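Side-chain contacts in 2-ON-2 hemoglobin (Agrobacterium tumefaciens, PDB 2XYK), which binds heme b and, as a truncated hemoglobin of group II, probably binds oxygen reversibly at the heme iron: residues A51-Y56 and D91-C96; A100-I105 and K109-I114. One frame throughout, in Å; residues are numbered along the deposited sequence.

Contact 1: residues A51-Y56 and D91-C96; sequences AKFYDY and DEWLLC. With HEM (protoporphyrin IX containing Fe), chain C.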
loop_
_atom_site.group_PDB
_atom_site.type_symbol
_atom_site.label_atom_id
_atom_site.label_comp_id
_atom_site.label_asym_id
_atom_site.label_seq_id
_atom_site.Cartn_x
_atom_site.Cartn_y
_atom_site.Cartn_z
ATOM N N ALA A 51 0.462 7.664 7.295
ATOM C CA ALA A 51 -0.913 8.131 7.537
ATOM C C ALA A 51 -1.749 8.065 6.253
ATOM O O ALA A 51 -2.863 7.557 6.260
ATOM C CB ALA A 51 -0.906 9.573 8.109
ATOM N N LYS A 52 -1.198 8.585 5.147
ATOM C CA LYS A 52 -1.929 8.636 3.877
ATOM C C LYS A 52 -2.199 7.243 3.286
ATOM O O LYS A 52 -3.306 6.976 2.806
ATOM C CB LYS A 52 -1.209 9.531 2.870
ATOM C CG LYS A 52 -1.255 11.006 3.215
ATOM C CD LYS A 52 -0.653 11.844 2.124
ATOM C CE LYS A 52 0.825 11.621 2.062
ATOM N NZ LYS A 52 1.551 12.706 1.304
ATOM N N PHE A 53 -1.203 6.359 3.330
ATOM C CA PHE A 53 -1.346 5.010 2.765
ATOM C C PHE A 53 -2.336 4.195 3.582
ATOM O O PHE A 53 -3.162 3.483 3.028
ATOM C CB PHE A 53 0.013 4.299 2.652
ATOM C CG PHE A 53 0.019 3.122 1.687
ATOM C CD1 PHE A 53 -0.797 3.112 0.550
ATOM C CD2 PHE A 53 0.849 2.033 1.916
ATOM C CE1 PHE A 53 -0.784 2.030 -0.350
ATOM C CE2 PHE A 53 0.866 0.924 1.025
ATOM C CZ PHE A 53 0.073 0.932 -0.102
ATOM N N TYR A 54 -2.266 4.327 4.900
ATOM C CA TYR A 54 -3.211 3.676 5.789
ATOM C C TYR A 54 -4.647 4.127 5.464
ATOM O O TYR A 54 -5.536 3.282 5.344
ATOM C CB TYR A 54 -2.804 3.967 7.249
ATOM C CG TYR A 54 -3.892 3.852 8.261
ATOM C CD1 TYR A 54 -4.307 2.596 8.762
ATOM C CD2 TYR A 54 -4.506 5.001 8.755
ATOM C CE1 TYR A 54 -5.345 2.514 9.707
ATOM C CE2 TYR A 54 -5.517 4.934 9.689
ATOM C CZ TYR A 54 -5.935 3.697 10.169
ATOM O OH TYR A 54 -6.937 3.687 11.101
ATOM N N ASP A 55 -4.867 5.443 5.301
ATOM C CA ASP A 55 -6.190 5.974 4.920
ATOM C C ASP A 55 -6.599 5.491 3.528
ATOM O O ASP A 55 -7.759 5.142 3.311
ATOM C CB ASP A 55 -6.209 7.514 4.890
ATOM C CG ASP A 55 -6.235 8.153 6.280
ATOM O OD1 ASP A 55 -6.412 7.428 7.306
ATOM O OD2 ASP A 55 -6.024 9.392 6.335
ATOM N N TYR A 56 -5.645 5.508 2.585
ATOM C CA TYR A 56 -5.911 5.032 1.229
ATOM C C TYR A 56 -6.323 3.560 1.268
ATOM O O TYR A 56 -7.283 3.173 0.624
ATOM C CB TYR A 56 -4.714 5.199 0.279
ATOM C CG TYR A 56 -5.013 4.613 -1.100
ATOM C CD1 TYR A 56 -5.695 5.366 -2.041
ATOM C CD2 TYR A 56 -4.702 3.279 -1.419
ATOM C CE1 TYR A 56 -6.041 4.838 -3.296
ATOM C CE2 TYR A 56 -5.044 2.725 -2.694
ATOM C CZ TYR A 56 -5.700 3.540 -3.613
ATOM O OH TYR A 56 -6.058 3.089 -4.858
ATOM N N ASP A 91 10.051 -2.229 -8.117
ATOM C CA ASP A 91 10.154 -3.610 -7.613
ATOM C C ASP A 91 10.448 -3.663 -6.109
ATOM O O ASP A 91 10.083 -4.633 -5.430
ATOM C CB ASP A 91 11.232 -4.395 -8.357
ATOM C CG ASP A 91 10.902 -4.598 -9.820
ATOM O OD1 ASP A 91 9.707 -4.493 -10.213
ATOM O OD2 ASP A 91 11.851 -4.848 -10.581
ATOM N N GLU A 92 11.124 -2.634 -5.597
ATOM C CA GLU A 92 11.446 -2.532 -4.166
ATOM C C GLU A 92 10.244 -2.149 -3.309
ATOM O O GLU A 92 10.146 -2.585 -2.153
ATOM C CB GLU A 92 12.608 -1.562 -3.937
ATOM C CG GLU A 92 13.943 -2.106 -4.470
ATOM C CD GLU A 92 15.094 -1.104 -4.315
ATOM O OE1 GLU A 92 14.930 -0.089 -3.615
ATOM O OE2 GLU A 92 16.157 -1.354 -4.881
ATOM N N TRP A 93 9.332 -1.350 -3.874
ATOM C CA TRP A 93 8.015 -1.068 -3.279
ATOM C C TRP A 93 7.224 -2.397 -3.211
ATOM O O TRP A 93 6.680 -2.791 -2.186
ATOM C CB TRP A 93 7.275 -0.024 -4.181
ATOM C CG TRP A 93 5.991 0.562 -3.596
ATOM C CD1 TRP A 93 5.832 1.803 -3.008
ATOM C CD2 TRP A 93 4.700 -0.081 -3.522
ATOM N NE1 TRP A 93 4.513 1.968 -2.597
ATOM C CE2 TRP A 93 3.805 0.834 -2.914
ATOM C CE3 TRP A 93 4.213 -1.339 -3.927
ATOM C CZ2 TRP A 93 2.459 0.524 -2.693
ATOM C CZ3 TRP A 93 2.870 -1.654 -3.695
ATOM C CH2 TRP A 93 2.010 -0.722 -3.100
ATOM N N LEU A 94 7.193 -3.112 -4.320
ATOM C CA LEU A 94 6.491 -4.402 -4.397
ATOM C C LEU A 94 7.105 -5.447 -3.462
ATOM O O LEU A 94 6.390 -6.248 -2.856
ATOM C CB LEU A 94 6.473 -4.903 -5.850
ATOM C CG LEU A 94 5.537 -4.132 -6.795
ATOM C CD1 LEU A 94 5.901 -4.460 -8.251
ATOM C CD2 LEU A 94 4.027 -4.489 -6.465
ATOM N N LEU A 95 8.432 -5.433 -3.340
ATOM C CA LEU A 95 9.102 -6.297 -2.363
ATOM C C LEU A 95 8.542 -6.099 -0.958
ATOM O O LEU A 95 8.182 -7.081 -0.286
ATOM C CB LEU A 95 10.618 -6.056 -2.367
ATOM C CG LEU A 95 11.437 -6.698 -1.242
ATOM C CD1 LEU A 95 11.577 -8.216 -1.491
ATOM C CD2 LEU A 95 12.774 -6.050 -1.152
ATOM N N CYS A 96 8.486 -4.847 -0.509
ATOM C CA CYS A 96 8.062 -4.512 0.864
ATOM C C CYS A 96 6.562 -4.749 1.061
ATOM O O CYS A 96 6.136 -5.263 2.097
ATOM C CB CYS A 96 8.461 -3.064 1.244
ATOM S SG CYS A 96 10.268 -2.678 1.076
HETATM C CHA HEM C . 2.519 8.347 -2.144
HETATM C CHB HEM C . 6.227 5.754 -4.085
HETATM C CHC HEM C . 2.935 2.562 -5.769
HETATM C CHD HEM C . -0.420 4.512 -2.883
HETATM C C1A HEM C . 3.782 7.961 -2.582
HETATM C C2A HEM C . 4.997 8.751 -2.493
HETATM C C3A HEM C . 6.007 8.056 -3.027
HETATM C C4A HEM C . 5.487 6.773 -3.471
HETATM C CMA HEM C . 7.508 8.468 -3.181
HETATM C CAA HEM C . 5.038 10.170 -1.870
HETATM C CBA HEM C . 5.032 9.997 -0.331
HETATM C CGA HEM C . 4.442 11.169 0.452
HETATM O O1A HEM C . 3.798 12.107 -0.105
HETATM O O2A HEM C . 4.605 11.169 1.696
HETATM C C1B HEM C . 5.675 4.670 -4.752
HETATM C C2B HEM C . 6.353 3.667 -5.568
HETATM C C3B HEM C . 5.419 2.799 -6.020
HETATM C C4B HEM C . 4.130 3.217 -5.506
HETATM C CMB HEM C . 7.860 3.586 -5.862
HETATM C CAB HEM C . 5.597 1.555 -6.931
HETATM C CBB HEM C . 5.827 1.700 -8.239
HETATM C C1C HEM C . 1.754 2.772 -5.113
HETATM C C2C HEM C . 0.581 1.945 -5.210
HETATM C C3C HEM C . -0.360 2.462 -4.405
HETATM C C4C HEM C . 0.204 3.652 -3.782
HETATM C CMC HEM C . 0.525 0.693 -6.117
HETATM C CAC HEM C . -1.799 1.914 -4.187
HETATM C CBC HEM C . -1.992 0.631 -3.803
HETATM C C1D HEM C . -0.009 5.768 -2.475
HETATM C C2D HEM C . -0.821 6.767 -1.794
HETATM C C3D HEM C . 0.096 7.957 -1.570
HETATM C C4D HEM C . 1.369 7.577 -2.132
HETATM C CMD HEM C . -2.306 6.632 -1.376
HETATM C CAD HEM C . -0.259 9.303 -0.890
HETATM C CBD HEM C . -0.748 10.177 -2.051
HETATM C CGD HEM C . -0.965 11.610 -1.616
HETATM O O1D HEM C . 0.017 12.395 -1.537
HETATM O O2D HEM C . -2.136 11.942 -1.343
HETATM N NA HEM C . 4.115 6.760 -3.180
HETATM N NB HEM C . 4.327 4.344 -4.728
HETATM N NC HEM C . 1.498 3.807 -4.249
HETATM N ND HEM C . 1.263 6.285 -2.641
HETATM FE FE HEM C . 2.767 5.311 -3.716
HETATM O O HOH W 1 3.124 4.342 -2.080
#

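Contact 2: residues A100-I105 and K109-I114; sequences AMDETI and KLREII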
loop_
_atom_site.group_PDB
_atom_site.type_symbol
_atom_site.label_atom_id
_atom_site.label_comp_id
_atom_site.label_asym_id
_atom_site.label_seq_id
_atom_site.Cartn_x
_atom_site.Cartn_y
_atom_site.Cartn_z
ATOM N N ALA A 100 5.098 -7.353 3.718
ATOM C CA ALA A 100 4.213 -6.789 4.726
ATOM C C ALA A 100 2.868 -7.512 4.750
ATOM O O ALA A 100 2.350 -7.795 5.835
ATOM C CB ALA A 100 4.046 -5.265 4.546
ATOM N N MET A 101 2.324 -7.818 3.569
ATOM C CA MET A 101 1.064 -8.595 3.434
ATOM C C MET A 101 1.205 -9.997 3.993
ATOM O O MET A 101 0.352 -10.458 4.754
ATOM C CB MET A 101 0.664 -8.796 1.966
ATOM C CG MET A 101 0.058 -7.647 1.259
ATOM S SD MET A 101 -0.774 -8.312 -0.209
ATOM C CE MET A 101 -2.337 -8.620 0.538
ATOM N N ASP A 102 2.266 -10.682 3.568
ATOM C CA ASP A 102 2.516 -12.091 3.971
ATOM C C ASP A 102 2.586 -12.165 5.487
ATOM O O ASP A 102 2.119 -13.134 6.078
ATOM C CB ASP A 102 3.827 -12.655 3.352
ATOM C CG ASP A 102 3.713 -12.942 1.833
ATOM O OD1 ASP A 102 2.581 -13.023 1.300
ATOM O OD2 ASP A 102 4.772 -13.086 1.158
ATOM N N GLU A 103 3.159 -11.131 6.121
ATOM C CA GLU A 103 3.332 -11.140 7.570
ATOM C C GLU A 103 2.104 -10.711 8.380
ATOM O O GLU A 103 2.044 -10.979 9.576
ATOM C CB GLU A 103 4.568 -10.312 7.975
ATOM C CG GLU A 103 5.897 -11.057 7.806
ATOM C CD GLU A 103 7.106 -10.104 7.811
ATOM O OE1 GLU A 103 7.002 -9.005 8.423
ATOM O OE2 GLU A 103 8.144 -10.463 7.200
ATOM N N THR A 104 1.132 -10.040 7.751
ATOM C CA THR A 104 0.025 -9.411 8.516
ATOM C C THR A 104 -1.363 -9.921 8.095
ATOM O O THR A 104 -2.352 -9.653 8.783
ATOM C CB THR A 104 0.034 -7.833 8.440
ATOM O OG1 THR A 104 -0.129 -7.406 7.081
ATOM C CG2 THR A 104 1.313 -7.242 9.010
ATOM N N ILE A 105 -1.437 -10.614 6.956
ATOM C CA ILE A 105 -2.699 -11.188 6.491
ATOM C C ILE A 105 -2.593 -12.711 6.374
ATOM O O ILE A 105 -1.928 -13.239 5.477
ATOM C CB ILE A 105 -3.215 -10.550 5.175
ATOM C CG1 ILE A 105 -3.462 -9.049 5.360
ATOM C CG2 ILE A 105 -4.495 -11.291 4.674
ATOM C CD1 ILE A 105 -3.590 -8.280 4.040
ATOM N N LYS A 109 -5.933 -16.747 0.277
ATOM C CA LYS A 109 -6.862 -16.336 -0.790
ATOM C C LYS A 109 -7.123 -14.824 -0.792
ATOM O O LYS A 109 -7.234 -14.217 -1.847
ATOM C CB LYS A 109 -8.196 -17.099 -0.745
ATOM C CG LYS A 109 -9.113 -16.781 -1.941
ATOM C CD LYS A 109 -8.784 -17.666 -3.170
ATOM C CE LYS A 109 -9.554 -17.166 -4.403
ATOM N NZ LYS A 109 -9.190 -17.913 -5.643
ATOM N N LEU A 110 -7.208 -14.230 0.392
ATOM C CA LEU A 110 -7.350 -12.782 0.529
ATOM C C LEU A 110 -6.081 -12.056 0.073
ATOM O O LEU A 110 -6.175 -11.022 -0.567
ATOM C CB LEU A 110 -7.730 -12.421 1.967
ATOM C CG LEU A 110 -9.051 -13.047 2.479
ATOM C CD1 LEU A 110 -9.353 -12.553 3.906
ATOM C CD2 LEU A 110 -10.258 -12.765 1.545
ATOM N N ARG A 111 -4.901 -12.609 0.362
ATOM C CA ARG A 111 -3.651 -12.020 -0.158
ATOM C C ARG A 111 -3.587 -12.041 -1.688
ATOM O O ARG A 111 -3.168 -11.063 -2.300
ATOM C CB ARG A 111 -2.412 -12.698 0.426
ATOM C CG ARG A 111 -2.191 -12.414 1.929
ATOM C CD ARG A 111 -0.807 -12.829 2.371
ATOM N NE ARG A 111 -0.423 -14.184 1.915
ATOM C CZ ARG A 111 -0.655 -15.301 2.612
ATOM N NH1 ARG A 111 -1.304 -15.240 3.768
ATOM N NH2 ARG A 111 -0.272 -16.483 2.149
ATOM N N GLU A 112 -4.002 -13.150 -2.301
ATOM C CA GLU A 112 -4.061 -13.245 -3.761
ATOM C C GLU A 112 -5.064 -12.274 -4.390
ATOM O O GLU A 112 -4.762 -11.619 -5.417
ATOM C CB GLU A 112 -4.360 -14.684 -4.219
ATOM C CG GLU A 112 -4.641 -14.784 -5.718
ATOM O OE1 GLU A 112 -6.028 -16.779 -5.429
ATOM O OE2 GLU A 112 -6.083 -16.390 -7.431
ATOM N N ILE A 113 -6.251 -12.162 -3.778
ATOM C CA ILE A 113 -7.224 -11.162 -4.228
ATOM C C ILE A 113 -6.654 -9.717 -4.188
ATOM O O ILE A 113 -6.860 -8.951 -5.106
ATOM C CB ILE A 113 -8.568 -11.261 -3.462
ATOM C CG1 ILE A 113 -9.378 -12.468 -3.977
ATOM C CG2 ILE A 113 -9.391 -9.987 -3.664
ATOM C CD1 ILE A 113 -10.274 -13.139 -2.916
ATOM N N ILE A 114 -5.897 -9.372 -3.148
ATOM C CA ILE A 114 -5.403 -7.997 -3.010
ATOM C C ILE A 114 -4.226 -7.722 -3.931
ATOM O O ILE A 114 -4.125 -6.640 -4.495
ATOM C CB ILE A 114 -4.979 -7.677 -1.553
ATOM C CG1 ILE A 114 -6.183 -7.638 -0.625
ATOM C CG2 ILE A 114 -4.246 -6.321 -1.472
ATOM C CD1 ILE A 114 -5.775 -7.709 0.867
#

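Contact 1: residues A51-Y56 and D91-C96
Phe-53 and Trp-93 meet over the distal face of the heme, the side where water 1 binds the iron. Their aromatic contact is narrow: Phe-53 CZ lies 3.5 Å from Trp-93 CZ2. The two side chains arrive from opposite directions, and their ring planes meet obliquely, at 62°. Phe-25 touches both rings, meeting Trp-93 edge-to-face.

Each ring also packs on the porphyrin. The indole of Trp-93 lays one face over it, with HEM CHC 3.4 Å above the indole plane and offset toward the rim. CG of Trp-93 stands anti to the backbone N (chi1 -170°), which sends the indole from helix 87-104 across the macrocycle. Phe-53 CE1 reaches HEM CHD at 3.6 Å. Tyr-56 packs its CB against the HEM CMD methyl.

The polar contacts go to the heme and its bound water. Trp-93 NE1 donates to water 1 at 2.8 Å, and that water sits 1.9 Å from HEM FE. Lys-52 bends at chi3 (-69°) and its NZ donates hydrogen bonds to both propionates, at 2.7 Å to HEM O1A and 3.2 Å to HEM O1D. Ser-49 and Tyr-67 add further hydrogen bonds to the heme.

The charge of Lys-52 probably offsets that of the propionates. The indole N-H already grips the iron-bound water, and could probably hydrogen-bond oxygen in its place, as in other group II truncated hemoglobins.

Contact 2: residues A100-I105 and K109-I114
The guanidinium of Arg-111 has the carbonyl of Ile-105 at its edge, near its plane, while Asp-102 OD1 approaches obliquely. Arg-111 NH1 donates to Ile-105 O at 2.7 Å. The N-H...O angle is 151°, and NH1 lies in the carbonyl plane. The carboxylate of Asp-102 stands almost perpendicular to the guanidinium, with 88° between the planes. Its OD1 forms a salt bridge to Arg-111 NE at 3.3 Å, a single-oxygen contact. A bend at chi3 (-48°) turns the end of Arg-111 toward these partners. NH1 also makes a weak hydrogen bond to Glu-106 O.

The aliphatic part of Arg-111 runs past Ile-105 in the opposite direction, with Arg-111 CG 3.8 Å from Ile-105 CG2. Deeper in, Ile-105 and Ile-114 meet tip to tip through their CD1 atoms, 3.9 Å apart. Met-101 slants across Ile-114. Its CE comes tightly to Ile-114 CB, at 3.5 Å, and also touches CG2 and CD1 of that residue. Ile-12 packs on Ile-105 and Leu-110, and Leu-21 on Met-101.

This is a helical hairpin. The axes of helices 100-104 and 109-114 run nearly antiparallel and approach to 10.4 Å. Arg-111 thus ties helix 108-125 to the end of helix 87-104 and to the chain just after it, chiefly through the carboxylate of Asp-102 and the oxygen of Ile-105. The exposed Asp-102 probably offsets its charge, while Met-101, Ile-105 and Ile-114 are buried.

Overall arrangement
Both contacts use helix 87-104, and they follow each other along the chain. Contact 1 takes residues 91-96 of that helix, and contact 2 takes its end, from residue 100. Their centres are 13 Å apart, and no side chains touch between them. Contact 1 is central, about 3 Å from the centre of the chain, and forms part of the heme pocket. Contact 2 lies about 11 Å from that centre and pairs the helix with the next one, 108-125. The side chain of Ile-114 stays about 8 Å from the heme, so contact 2 does not line the pocket. Helix 108-125 reaches contact 1 too, where Val-118 packs on Trp-93. Helix 14-31 touches both contacts.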